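Local coordinates for protein beta-d-glucoside glucohydrolase (Hypocrea jecorina, PDB 3ZZ1) that probably hydrolyses terminal, non-reducing beta-D-glucosyl residues to release beta-D-glucose, a step of cellulose degradation, at residues A[161-166]-A[203-208]; A[183-188]-A[555-560]; A[59-64]-A[382-387]; A[195-200]-A[227-232]. All blocks are in the same frame, centred on the assembly; numbering follows the deposited sequence.

Contact 1 (A[161-166]-A[203-208]); sequences ILNEQE and SYNKVN
The amide of N205 makes a direct hydrogen bond across the contact: ND2 donates to I161 O at 3.0 Å and an N-H...O angle of 166°, with the oxygen lying in the plane of the amide. CG of N205 sits between its own N and carbonyl carbon (chi1 54°), which folds the amide back over its chain and lets ND2 also donate to K206 O at 3.2 Å. S203 OG gives its proton to N205 OD1 at 2.6 Å, approaching from above the carbonyl plane, so both ends of the amide are gripped and its rotation is fixed. N205 OD1 also packs against N163 CB, 3.3 Å away. The two segments follow directly on the neighbouring parallel strands 154-160 and 199-202 of the family 3 TIM-barrel domain, and so meet at the C-terminal mouth of the barrel. A water links them as well, donating to N163 OD1 and accepting from Y204 N, each at 3.0 Å. Among apolar groups, L162 CD1 meets V207 CG1 at 3.8 Å, the two side chains crossing at about a right angle. N163 is the centre of an inverse gamma turn, and L162 O accepts from S174 OG.

Contact 2 (A[183-188]-A[555-560]); sequences ELYTWP and LFIDYK
L184 and I557 reach toward each other tip to tip, L184 CD2 lying 3.9 Å from I557 CD1. The leucine has CG anti to its N (chi1 -176°), which carries its forked end out from the helix toward the 555-560 segment. Its other methyl, CD1, comes within 3.6 Å of K560 NZ as the two side chains run past each other in opposite directions. L555 lies across the chain of E183: its CD2 is 3.9 Å from E183 CB, and its CD1 is 3.6 Å from E183 OE2. The other branch of the isoleucine, CG2, meets Y185 OH at 3.6 Å. With an alanine in place of I557, both branches gone, the methyls of L184 and the hydroxyl of Y185 would probably lose their neighbour, leaving a gap between helix and loop. No hydrogen bond crosses the contact. One shell out, the Y185 ring lies with a face against L184 CG, and F551 meets that ring at a steep angle. The carboxylate of E183 is held by a salt bridge to R179 and by W679 N, while P134 touches both L184 and K560. Helix 178-194, a helix of the TIM-barrel domain, thus packs on a segment of the C-terminal domain close to the fibronectin type III-like region, a junction that belongs to the multidomain build of this family 3 enzyme.

Contact 3 (A[59-64]-A[382-387]); sequences LQDGPL and WGSGAV
L64 straddles the carbonyl of G385: its CG stands 3.2 Å from G385 O, and CD1 and CD2 are each 3.4 Å from the same oxygen. CG lies between the leucine's N and carbonyl carbon (chi1 53°), which swings the methyls toward the 382-387 loop. There CD1 runs alongside V387 and touches its CG2 at 3.5 Å. G385 itself lies in a type I turn from G383 to A386, and its CA faces P63 CD at 4.1 Å. Beside it, the turn residue S384 covers D61: S384 O is 3.5 Å from D61 CB, and S384 CB is 3.7 Å from D61 OD2. A cis peptide between D61 and G62 bends the chain that leads on from strand 58-60 of the barrel domain, where it meets a loop of the C-terminal domain. L64 N donates to a water at 3.0 Å, whose further link to G385 O is weak. The polar ends turn elsewhere, D61 OD2 to a salt bridge with R67 and S384 OG to E441. No direct hydrogen bond joins the segments; L64 and D61 pack on the turn's carbonyls and L64 on V387, so close fit is likely to matter more than direct polar pairing.

Contact 4 (A[195-200]-A[227-232]); sequences ANVASV and LGFPGY
F229 and Y232 reach segment 195-200 through different first torsions. In F229 CG is anti to the backbone N (chi1 180°), which carries the ring in between V200 and its own chain, with V197 at its edge; in Y232 CG lies between N and carbonyl carbon (chi1 65°), laying the ring over S199. S199 CB stands 3.7 Å from the centroid of the Y232 ring and 16° off its normal, a CH-pi contact. S199 OG is modelled in two conformers, so its bond to Y232 O is doubtful. The F229 ring is sandwiched: V200 CG2 sits over one face, 3.9 Å from the centroid, and the peptide N of G231 covers the other, while V197 O comes to the edge at 3.3 Å from CE1. The backbones pair as parallel strands at S199 and Y232. Y232 N donates to A198 O at 3.2 Å, in the carbonyl plane, and V200 N donates to Y232 O at 3.0 Å. G231 CA also approaches A198 O, at 3.2 Å; a CB there would collide with that oxygen. A valine in place of Y232 would probably uncover S199 CB and leave Q154 OE1 without the hydroxyl that bonds it. Strand 199-202, helix 216-226 and strand 232-235 form a beta-alpha-beta crossover of the barrel. Strand 154-160 bonds to S199 on its other edge, helix 134-150 touches V197 and A198, and helix 282-298 covers Y232, its R291 also holding F229 O and G231 O.

In the fold
All four contacts are buried but differ in what they join. Contacts 1 and 4 stay within the TIM-barrel domain and lie at the two ends of strand 199-202: contact 4 joins its start to strand 232-235 through backbone bonds, whereas contact 1 holds the loop that follows by a side-chain amide and a water. Contacts 2 and 3 link this domain to the C-terminal one, their centres about 25 Å apart, and neither has a direct hydrogen bond; contact 2 packs aliphatic side chains on a helix, contact 3 sets them against carbonyls. Contacts 1 and 2 touch, I161 against T186 and L162 against Y185, so the barrel loop rests on the helix that meets the second domain.

Contact 1 (A[161-166]-A[203-208])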
loop_
_atom_site.group_PDB
_atom_site.type_symbol
_atom_site.label_atom_id
_atom_site.label_comp_id
_atom_site.label_asym_id
_atom_site.label_seq_id
_atom_site.Cartn_x
_atom_site.Cartn_y
_atom_site.Cartn_z
ATOM N N ILE A 161 -0.572 -4.169 14.435
ATOM C CA ILE A 161 -1.693 -3.622 13.657
ATOM C C ILE A 161 -2.111 -2.277 14.269
ATOM O O ILE A 161 -1.741 -1.973 15.410
ATOM C CB ILE A 161 -2.892 -4.618 13.646
ATOM C CG1 ILE A 161 -3.998 -4.165 12.687
ATOM C CG2 ILE A 161 -3.419 -4.888 15.069
ATOM C CD1 ILE A 161 -4.878 -5.280 12.220
ATOM N N LEU A 162 -2.863 -1.479 13.506
ATOM C CA LEU A 162 -3.476 -0.223 13.986
ATOM C C LEU A 162 -2.493 0.944 14.165
ATOM O O LEU A 162 -2.718 1.846 14.985
ATOM C CB LEU A 162 -4.293 -0.451 15.271
ATOM C CG LEU A 162 -5.359 -1.558 15.331
ATOM C CD1 LEU A 162 -5.867 -1.695 16.754
ATOM C CD2 LEU A 162 -6.510 -1.301 14.370
ATOM N N ASN A 163 -1.424 0.921 13.378
ATOM C CA ASN A 163 -0.413 1.976 13.347
ATOM C C ASN A 163 -0.845 3.067 12.360
ATOM O O ASN A 163 -0.184 3.304 11.346
ATOM C CB ASN A 163 0.932 1.345 12.947
ATOM C CG ASN A 163 2.109 2.322 12.994
ATOM O OD1 ASN A 163 3.199 1.988 12.521
ATOM N ND2 ASN A 163 1.900 3.519 13.551
ATOM N N GLU A 164 -1.951 3.734 12.681
ATOM C CA GLU A 164 -2.636 4.649 11.753
ATOM C C GLU A 164 -2.126 6.098 11.744
ATOM O O GLU A 164 -2.644 6.940 10.991
ATOM C CB GLU A 164 -4.151 4.611 11.988
ATOM C CG GLU A 164 -4.805 3.270 11.641
ATOM C CD GLU A 164 -4.756 2.935 10.153
ATOM O OE1 GLU A 164 -4.910 3.847 9.311
ATOM O OE2 GLU A 164 -4.559 1.752 9.823
ATOM N N GLN A 165 -1.134 6.386 12.585
ATOM C CA GLN A 165 -0.464 7.687 12.590
ATOM C C GLN A 165 0.992 7.543 13.022
ATOM O O GLN A 165 1.346 6.607 13.742
ATOM C CB GLN A 165 -1.186 8.686 13.513
ATOM C CG GLN A 165 -1.007 8.398 15.005
ATOM C CD GLN A 165 -1.748 9.368 15.880
ATOM O OE1 GLN A 165 -2.950 9.555 15.729
ATOM N NE2 GLN A 165 -1.036 9.988 16.814
ATOM N N GLU A 166 1.826 8.486 12.605
ATOM C CA GLU A 166 3.237 8.458 12.979
ATOM C C GLU A 166 3.499 9.094 14.336
ATOM O O GLU A 166 4.380 8.644 15.068
ATOM C CB GLU A 166 4.117 9.093 11.893
ATOM C CG GLU A 166 4.303 8.201 10.667
ATOM C CD GLU A 166 4.819 6.816 11.029
ATOM O OE1 GLU A 166 6.021 6.699 11.364
ATOM O OE2 GLU A 166 4.024 5.843 10.977
ATOM N N SER A 203 3.621 -4.044 15.175
ATOM C CA SER A 203 3.829 -2.595 15.111
ATOM C C SER A 203 4.386 -1.967 16.388
ATOM O O SER A 203 4.485 -2.623 17.429
ATOM C CB SER A 203 2.526 -1.893 14.699
ATOM O OG SER A 203 1.488 -2.156 15.626
ATOM N N TYR A 204 4.736 -0.682 16.292
ATOM C CA TYR A 204 5.259 0.091 17.428
ATOM C C TYR A 204 4.217 0.396 18.497
ATOM O O TYR A 204 4.552 0.539 19.672
ATOM C CB TYR A 204 5.849 1.423 16.952
ATOM C CG TYR A 204 7.248 1.323 16.397
ATOM C CD1 TYR A 204 8.319 0.955 17.212
ATOM C CD2 TYR A 204 7.505 1.614 15.056
ATOM C CE1 TYR A 204 9.609 0.867 16.704
ATOM C CE2 TYR A 204 8.789 1.530 14.539
ATOM C CZ TYR A 204 9.832 1.153 15.365
ATOM O OH TYR A 204 11.096 1.072 14.846
ATOM N N ASN A 205 2.961 0.516 18.080
ATOM C CA ASN A 205 1.908 1.060 18.934
ATOM C C ASN A 205 1.332 0.054 19.910
ATOM O O ASN A 205 1.590 -1.145 19.813
ATOM C CB ASN A 205 0.781 1.651 18.083
ATOM C CG ASN A 205 0.234 0.660 17.079
ATOM O OD1 ASN A 205 0.883 0.365 16.079
ATOM N ND2 ASN A 205 -0.968 0.141 17.339
ATOM N N LYS A 206 0.551 0.565 20.852
ATOM C CA LYS A 206 -0.240 -0.272 21.737
ATOM C C LYS A 206 -1.604 -0.529 21.113
ATOM O O LYS A 206 -2.097 0.265 20.303
ATOM C CB LYS A 206 -0.393 0.382 23.113
ATOM C CG LYS A 206 0.892 0.465 23.918
ATOM C CD LYS A 206 0.636 1.056 25.292
ATOM C CE LYS A 206 1.811 0.825 26.214
ATOM N NZ LYS A 206 1.779 1.724 27.397
ATOM N N VAL A 207 -2.191 -1.664 21.481
ATOM C CA VAL A 207 -3.528 -2.049 21.055
ATOM C C VAL A 207 -4.282 -2.389 22.337
ATOM O O VAL A 207 -3.943 -3.361 23.023
ATOM C CB VAL A 207 -3.491 -3.274 20.098
ATOM C CG1 VAL A 207 -4.905 -3.789 19.800
ATOM C CG2 VAL A 207 -2.760 -2.934 18.804
ATOM N N ASN A 208 -5.284 -1.576 22.671
ATOM C CA ASN A 208 -5.980 -1.684 23.957
ATOM C C ASN A 208 -5.035 -1.703 25.162
ATOM O O ASN A 208 -5.172 -2.546 26.055
ATOM C CB ASN A 208 -6.919 -2.901 23.976
ATOM C CG ASN A 208 -8.312 -2.569 23.497
ATOM O OD1 ASN A 208 -8.493 -1.866 22.502
ATOM N ND2 ASN A 208 -9.310 -3.078 24.203
HETATM O O HOH W 1 5.134 -0.113 13.399
#

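Contact 2 (A[183-188]-A[555-560])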
loop_
_atom_site.group_PDB
_atom_site.type_symbol
_atom_site.label_atom_id
_atom_site.label_comp_id
_atom_site.label_asym_id
_atom_site.label_seq_id
_atom_site.Cartn_x
_atom_site.Cartn_y
_atom_site.Cartn_z
ATOM N N GLU A 183 -12.940 -6.454 11.026
ATOM C CA GLU A 183 -13.646 -6.285 9.759
ATOM C C GLU A 183 -13.027 -5.217 8.851
ATOM O O GLU A 183 -13.207 -5.251 7.630
ATOM C CB GLU A 183 -15.118 -5.971 10.029
ATOM C CG GLU A 183 -16.020 -6.041 8.813
ATOM C CD GLU A 183 -17.483 -5.947 9.184
ATOM O OE1 GLU A 183 -17.904 -6.630 10.151
ATOM O OE2 GLU A 183 -18.214 -5.194 8.508
ATOM N N LEU A 184 -12.312 -4.275 9.452
ATOM C CA LEU A 184 -11.672 -3.204 8.694
ATOM C C LEU A 184 -10.158 -3.389 8.635
ATOM O O LEU A 184 -9.586 -3.579 7.560
ATOM C CB LEU A 184 -12.040 -1.830 9.283
ATOM C CG LEU A 184 -11.541 -0.556 8.578
ATOM C CD1 LEU A 184 -11.882 -0.533 7.099
ATOM C CD2 LEU A 184 -12.090 0.684 9.254
ATOM N N TYR A 185 -9.514 -3.353 9.797
ATOM C CA TYR A 185 -8.052 -3.324 9.853
ATOM C C TYR A 185 -7.355 -4.670 9.657
ATOM O O TYR A 185 -6.335 -4.733 8.972
ATOM C CB TYR A 185 -7.579 -2.594 11.113
ATOM C CG TYR A 185 -8.069 -1.163 11.110
ATOM C CD1 TYR A 185 -7.452 -0.200 10.313
ATOM C CD2 TYR A 185 -9.181 -0.783 11.861
ATOM C CE1 TYR A 185 -7.908 1.107 10.285
ATOM C CE2 TYR A 185 -9.648 0.525 11.839
ATOM C CZ TYR A 185 -9.004 1.463 11.044
ATOM O OH TYR A 185 -9.453 2.759 11.004
ATOM N N THR A 186 -7.903 -5.735 10.235
ATOM C CA THR A 186 -7.301 -7.069 10.106
ATOM C C THR A 186 -7.573 -7.669 8.727
ATOM O O THR A 186 -6.756 -8.424 8.210
ATOM C CB THR A 186 -7.772 -8.037 11.223
ATOM O OG1 THR A 186 -7.543 -7.438 12.501
ATOM C CG2 THR A 186 -6.996 -9.344 11.170
ATOM N N TRP A 187 -8.716 -7.314 8.139
ATOM C CA TRP A 187 -9.137 -7.813 6.822
ATOM C C TRP A 187 -7.998 -8.007 5.797
ATOM O O TRP A 187 -7.853 -9.107 5.249
ATOM C CB TRP A 187 -10.254 -6.925 6.244
ATOM C CG TRP A 187 -10.740 -7.330 4.865
ATOM C CD1 TRP A 187 -10.046 -7.240 3.688
ATOM C CD2 TRP A 187 -12.030 -7.859 4.527
ATOM N NE1 TRP A 187 -10.814 -7.693 2.644
ATOM C CE2 TRP A 187 -12.037 -8.079 3.127
ATOM C CE3 TRP A 187 -13.177 -8.178 5.269
ATOM C CZ2 TRP A 187 -13.148 -8.602 2.453
ATOM C CZ3 TRP A 187 -14.285 -8.697 4.598
ATOM C CH2 TRP A 187 -14.260 -8.899 3.202
ATOM N N PRO A 188 -7.201 -6.947 5.517
ATOM C CA PRO A 188 -6.153 -7.105 4.498
ATOM C C PRO A 188 -4.996 -8.024 4.908
ATOM O O PRO A 188 -4.298 -8.553 4.037
ATOM C CB PRO A 188 -5.648 -5.671 4.288
ATOM C CG PRO A 188 -6.012 -4.950 5.532
ATOM C CD PRO A 188 -7.317 -5.543 5.950
ATOM N N LEU A 555 -16.184 1.431 11.779
ATOM C CA LEU A 555 -16.095 0.966 10.393
ATOM C C LEU A 555 -16.167 2.080 9.345
ATOM O O LEU A 555 -15.913 1.835 8.165
ATOM C CB LEU A 555 -17.197 -0.057 10.105
ATOM C CG LEU A 555 -17.170 -1.386 10.858
ATOM C CD1 LEU A 555 -18.416 -2.175 10.494
ATOM C CD2 LEU A 555 -15.897 -2.178 10.526
ATOM N N PHE A 556 -16.506 3.290 9.779
ATOM C CA PHE A 556 -16.803 4.392 8.862
ATOM C C PHE A 556 -15.603 5.315 8.651
ATOM O O PHE A 556 -15.530 6.400 9.232
ATOM C CB PHE A 556 -18.025 5.181 9.357
ATOM C CG PHE A 556 -19.294 4.373 9.413
ATOM C CD1 PHE A 556 -19.531 3.486 10.464
ATOM C CD2 PHE A 556 -20.261 4.507 8.418
ATOM C CE1 PHE A 556 -20.704 2.739 10.520
ATOM C CE2 PHE A 556 -21.441 3.764 8.467
ATOM C CZ PHE A 556 -21.660 2.874 9.521
ATOM N N ILE A 557 -14.660 4.861 7.828
ATOM C CA ILE A 557 -13.503 5.668 7.431
ATOM C C ILE A 557 -13.601 6.082 5.961
ATOM O O ILE A 557 -14.265 5.409 5.159
ATOM C CB ILE A 557 -12.141 4.951 7.709
ATOM C CG1 ILE A 557 -11.951 3.722 6.805
ATOM C CG2 ILE A 557 -12.025 4.596 9.198
ATOM C CD1 ILE A 557 -10.518 3.170 6.765
ATOM N N ASP A 558 -12.946 7.194 5.626
ATOM C CA ASP A 558 -12.890 7.718 4.255
ATOM C C ASP A 558 -14.281 7.742 3.605
ATOM O O ASP A 558 -15.212 8.312 4.171
ATOM C CB ASP A 558 -11.858 6.943 3.416
ATOM C CG ASP A 558 -11.475 7.670 2.128
ATOM O OD1 ASP A 558 -10.612 8.574 2.164
ATOM O OD2 ASP A 558 -12.028 7.315 1.071
ATOM N N TYR A 559 -14.433 7.102 2.446
ATOM C CA TYR A 559 -15.675 7.191 1.666
ATOM C C TYR A 559 -16.910 6.668 2.404
ATOM O O TYR A 559 -18.030 7.094 2.125
ATOM C CB TYR A 559 -15.524 6.531 0.288
ATOM C CG TYR A 559 -15.478 5.015 0.273
ATOM C CD1 TYR A 559 -16.649 4.270 0.147
ATOM C CD2 TYR A 559 -14.265 4.328 0.346
ATOM C CE1 TYR A 559 -16.622 2.877 0.119
ATOM C CE2 TYR A 559 -14.225 2.936 0.322
ATOM C CZ TYR A 559 -15.414 2.218 0.209
ATOM O OH TYR A 559 -15.402 0.842 0.173
ATOM N N LYS A 560 -16.695 5.755 3.349
ATOM C CA LYS A 560 -17.779 5.203 4.160
ATOM C C LYS A 560 -18.348 6.269 5.101
ATOM O O LYS A 560 -19.553 6.304 5.347
ATOM C CB LYS A 560 -17.292 3.973 4.940
ATOM C CG LYS A 560 -16.778 2.855 4.041
ATOM C CD LYS A 560 -15.806 1.936 4.766
ATOM C CE LYS A 560 -15.377 0.798 3.858
ATOM N NZ LYS A 560 -14.340 -0.043 4.502
#

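Contact 3 (A[59-64]-A[382-387])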
loop_
_atom_site.group_PDB
_atom_site.type_symbol
_atom_site.label_atom_id
_atom_site.label_comp_id
_atom_site.label_asym_id
_atom_site.label_seq_id
_atom_site.Cartn_x
_atom_site.Cartn_y
_atom_site.Cartn_z
ATOM N N LEU A 59 17.450 -9.874 6.256
ATOM C CA LEU A 59 16.206 -9.120 6.143
ATOM C C LEU A 59 16.501 -7.695 5.695
ATOM O O LEU A 59 17.373 -7.038 6.255
ATOM C CB LEU A 59 15.454 -9.107 7.477
ATOM C CG LEU A 59 15.046 -10.466 8.057
ATOM C CD1 LEU A 59 16.101 -11.012 9.016
ATOM C CD2 LEU A 59 13.710 -10.339 8.760
ATOM N N GLN A 60 15.770 -7.231 4.682
ATOM C CA GLN A 60 15.988 -5.900 4.116
ATOM C C GLN A 60 14.678 -5.190 3.799
ATOM O O GLN A 60 13.706 -5.816 3.373
ATOM C CB GLN A 60 16.823 -6.000 2.835
ATOM C CG GLN A 60 17.554 -4.714 2.433
ATOM C CD GLN A 60 18.933 -4.581 3.073
ATOM O OE1 GLN A 60 19.689 -3.662 2.758
ATOM N NE2 GLN A 60 19.262 -5.497 3.966
ATOM N N ASP A 61 14.669 -3.876 4.010
ATOM C CA ASP A 61 13.608 -3.014 3.507
ATOM C C ASP A 61 13.707 -2.944 1.979
ATOM O O ASP A 61 14.768 -3.215 1.422
ATOM C CB ASP A 61 13.741 -1.612 4.112
ATOM C CG ASP A 61 13.300 -1.557 5.564
ATOM O OD1 ASP A 61 12.223 -2.110 5.889
ATOM O OD2 ASP A 61 14.026 -0.947 6.381
ATOM N N GLY A 62 12.613 -2.634 1.286
ATOM C CA GLY A 62 11.283 -2.495 1.861
ATOM C C GLY A 62 10.207 -2.700 0.804
ATOM O O GLY A 62 10.446 -3.367 -0.206
ATOM N N PRO A 63 9.025 -2.097 1.016
ATOM C CA PRO A 63 7.825 -2.319 0.205
ATOM C C PRO A 63 7.913 -1.916 -1.276
ATOM O O PRO A 63 7.118 -2.408 -2.077
ATOM C CB PRO A 63 6.757 -1.482 0.925
ATOM C CG PRO A 63 7.284 -1.312 2.316
ATOM C CD PRO A 63 8.755 -1.174 2.133
ATOM N N LEU A 64 8.841 -1.031 -1.637
ATOM C CA LEU A 64 8.990 -0.613 -3.041
ATOM C C LEU A 64 10.368 -0.908 -3.646
ATOM O O LEU A 64 10.733 -0.356 -4.687
ATOM C CB LEU A 64 8.602 0.864 -3.235
ATOM C CG LEU A 64 9.220 1.988 -2.388
ATOM C CD1 LEU A 64 10.646 2.300 -2.778
ATOM C CD2 LEU A 64 8.380 3.247 -2.493
ATOM N N TRP A 382 9.052 9.620 2.640
ATOM C CA TRP A 382 10.312 9.378 3.337
ATOM C C TRP A 382 10.239 8.289 4.413
ATOM O O TRP A 382 9.157 7.898 4.855
ATOM C CB TRP A 382 10.893 10.684 3.902
ATOM C CG TRP A 382 10.165 11.303 5.072
ATOM C CD1 TRP A 382 10.146 10.852 6.364
ATOM C CD2 TRP A 382 9.391 12.510 5.059
ATOM N NE1 TRP A 382 9.387 11.688 7.147
ATOM C CE2 TRP A 382 8.917 12.716 6.375
ATOM C CE3 TRP A 382 9.046 13.434 4.062
ATOM C CZ2 TRP A 382 8.114 13.809 6.721
ATOM C CZ3 TRP A 382 8.249 14.521 4.405
ATOM C CH2 TRP A 382 7.787 14.697 5.725
ATOM N N GLY A 383 11.409 7.801 4.817
ATOM C CA GLY A 383 11.515 6.831 5.901
ATOM C C GLY A 383 12.133 5.538 5.432
ATOM O O GLY A 383 12.850 5.515 4.428
ATOM N N SER A 384 11.846 4.460 6.158
ATOM C CA SER A 384 12.402 3.139 5.869
ATOM C C SER A 384 11.879 2.537 4.560
ATOM O O SER A 384 12.473 1.597 4.025
ATOM C CB SER A 384 12.097 2.181 7.024
ATOM O OG SER A 384 10.709 1.865 7.067
ATOM N N GLY A 385 10.769 3.076 4.061
ATOM C CA GLY A 385 10.138 2.571 2.844
ATOM C C GLY A 385 10.575 3.276 1.579
ATOM O O GLY A 385 10.018 3.035 0.507
ATOM N N ALA A 386 11.572 4.149 1.710
ATOM C CA ALA A 386 12.164 4.840 0.571
ATOM C C ALA A 386 13.467 4.150 0.159
ATOM O O ALA A 386 14.079 3.448 0.966
ATOM C CB ALA A 386 12.416 6.300 0.926
ATOM N N VAL A 387 13.874 4.337 -1.099
ATOM C CA VAL A 387 15.124 3.757 -1.621
ATOM C C VAL A 387 15.892 4.761 -2.492
ATOM O O VAL A 387 15.380 5.833 -2.815
ATOM C CB VAL A 387 14.883 2.460 -2.459
ATOM C CG1 VAL A 387 14.254 1.346 -1.621
ATOM C CG2 VAL A 387 14.040 2.756 -3.690
HETATM O O HOH W 2 11.310 0.050 -0.320
#

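Contact 4 (A[195-200]-A[227-232])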
loop_
_atom_site.group_PDB
_atom_site.type_symbol
_atom_site.label_atom_id
_atom_site.label_comp_id
_atom_site.label_asym_id
_atom_site.label_seq_id
_atom_site.Cartn_x
_atom_site.Cartn_y
_atom_site.Cartn_z
ATOM N N ALA A 195 -2.542 -15.658 1.118
ATOM C CA ALA A 195 -1.576 -15.664 0.022
ATOM C C ALA A 195 -0.297 -16.383 0.434
ATOM O O ALA A 195 0.684 -16.383 -0.304
ATOM C CB ALA A 195 -1.267 -14.226 -0.430
ATOM N N ASN A 196 -0.329 -16.997 1.618
ATOM C CA ASN A 196 0.812 -17.700 2.214
ATOM C C ASN A 196 1.996 -16.795 2.542
ATOM O O ASN A 196 3.145 -17.205 2.390
ATOM C CB ASN A 196 1.274 -18.878 1.342
ATOM C CG ASN A 196 0.230 -19.971 1.230
ATOM O OD1 ASN A 196 -0.518 -20.239 2.171
ATOM N ND2 ASN A 196 0.179 -20.613 0.070
ATOM N N VAL A 197 1.721 -15.575 3.008
ATOM C CA VAL A 197 2.797 -14.677 3.416
ATOM C C VAL A 197 3.658 -15.421 4.431
ATOM O O VAL A 197 3.142 -16.182 5.254
ATOM C CB VAL A 197 2.281 -13.303 3.955
ATOM C CG1 VAL A 197 1.692 -13.419 5.369
ATOM C CG2 VAL A 197 3.391 -12.248 3.913
ATOM N N ALA A 198 4.970 -15.233 4.327
ATOM C CA ALA A 198 5.928 -15.954 5.152
ATOM C C ALA A 198 5.949 -15.390 6.559
ATOM O O ALA A 198 6.001 -16.137 7.543
ATOM C CB ALA A 198 7.315 -15.863 4.536
ATOM N N SER A 199 5.889 -14.063 6.639
ATOM C CA SER A 199 6.040 -13.357 7.898
ATOM C C SER A 199 5.097 -12.161 8.020
ATOM O O SER A 199 4.564 -11.660 7.023
ATOM C CB SER A 199 7.490 -12.896 8.061
ATOM O OG SER A 199 7.700 -12.313 9.333
ATOM N N VAL A 200 4.911 -11.718 9.258
ATOM C CA VAL A 200 4.120 -10.560 9.598
ATOM C C VAL A 200 4.964 -9.771 10.586
ATOM O O VAL A 200 5.606 -10.357 11.456
ATOM C CB VAL A 200 2.773 -10.978 10.236
ATOM C CG1 VAL A 200 2.055 -9.787 10.838
ATOM C CG2 VAL A 200 1.878 -11.685 9.204
ATOM N N LEU A 227 -6.911 -16.473 11.958
ATOM C CA LEU A 227 -6.483 -16.357 10.557
ATOM C C LEU A 227 -5.634 -17.542 10.095
ATOM O O LEU A 227 -5.285 -17.636 8.917
ATOM C CB LEU A 227 -5.739 -15.036 10.302
ATOM C CG LEU A 227 -6.446 -13.691 10.511
ATOM C CD1 LEU A 227 -5.580 -12.564 9.976
ATOM C CD2 LEU A 227 -7.804 -13.675 9.841
ATOM N N GLY A 228 -5.300 -18.439 11.022
ATOM C CA GLY A 228 -4.538 -19.649 10.709
ATOM C C GLY A 228 -3.168 -19.411 10.097
ATOM O O GLY A 228 -2.737 -20.170 9.238
ATOM N N PHE A 229 -2.495 -18.354 10.541
ATOM C CA PHE A 229 -1.163 -17.981 10.052
ATOM C C PHE A 229 -0.101 -18.978 10.530
ATOM O O PHE A 229 0.104 -19.131 11.736
ATOM C CB PHE A 229 -0.823 -16.555 10.517
ATOM C CG PHE A 229 0.528 -16.059 10.078
ATOM C CD1 PHE A 229 0.890 -16.056 8.729
ATOM C CD2 PHE A 229 1.427 -15.552 11.014
ATOM C CE1 PHE A 229 2.132 -15.579 8.331
ATOM C CE2 PHE A 229 2.666 -15.073 10.622
ATOM C CZ PHE A 229 3.019 -15.085 9.280
ATOM N N PRO A 230 0.562 -19.669 9.586
ATOM C CA PRO A 230 1.579 -20.650 9.966
ATOM C C PRO A 230 3.002 -20.086 10.002
ATOM O O PRO A 230 3.921 -20.785 10.429
ATOM C CB PRO A 230 1.460 -21.722 8.867
ATOM C CG PRO A 230 0.329 -21.237 7.933
ATOM C CD PRO A 230 0.249 -19.767 8.153
ATOM N N GLY A 231 3.178 -18.839 9.559
ATOM C CA GLY A 231 4.501 -18.199 9.526
ATOM C C GLY A 231 4.908 -17.521 10.824
ATOM O O GLY A 231 4.318 -17.777 11.878
ATOM N N TYR A 232 5.904 -16.639 10.747
ATOM C CA TYR A 232 6.480 -16.031 11.950
ATOM C C TYR A 232 6.229 -14.534 12.092
ATOM O O TYR A 232 6.160 -13.802 11.099
ATOM C CB TYR A 232 7.982 -16.336 12.062
ATOM C CG TYR A 232 8.857 -15.743 10.968
ATOM C CD1 TYR A 232 9.036 -16.409 9.755
ATOM C CD2 TYR A 232 9.525 -14.531 11.159
ATOM C CE1 TYR A 232 9.839 -15.876 8.751
ATOM C CE2 TYR A 232 10.335 -13.986 10.156
ATOM C CZ TYR A 232 10.493 -14.671 8.957
ATOM O OH TYR A 232 11.285 -14.149 7.961
#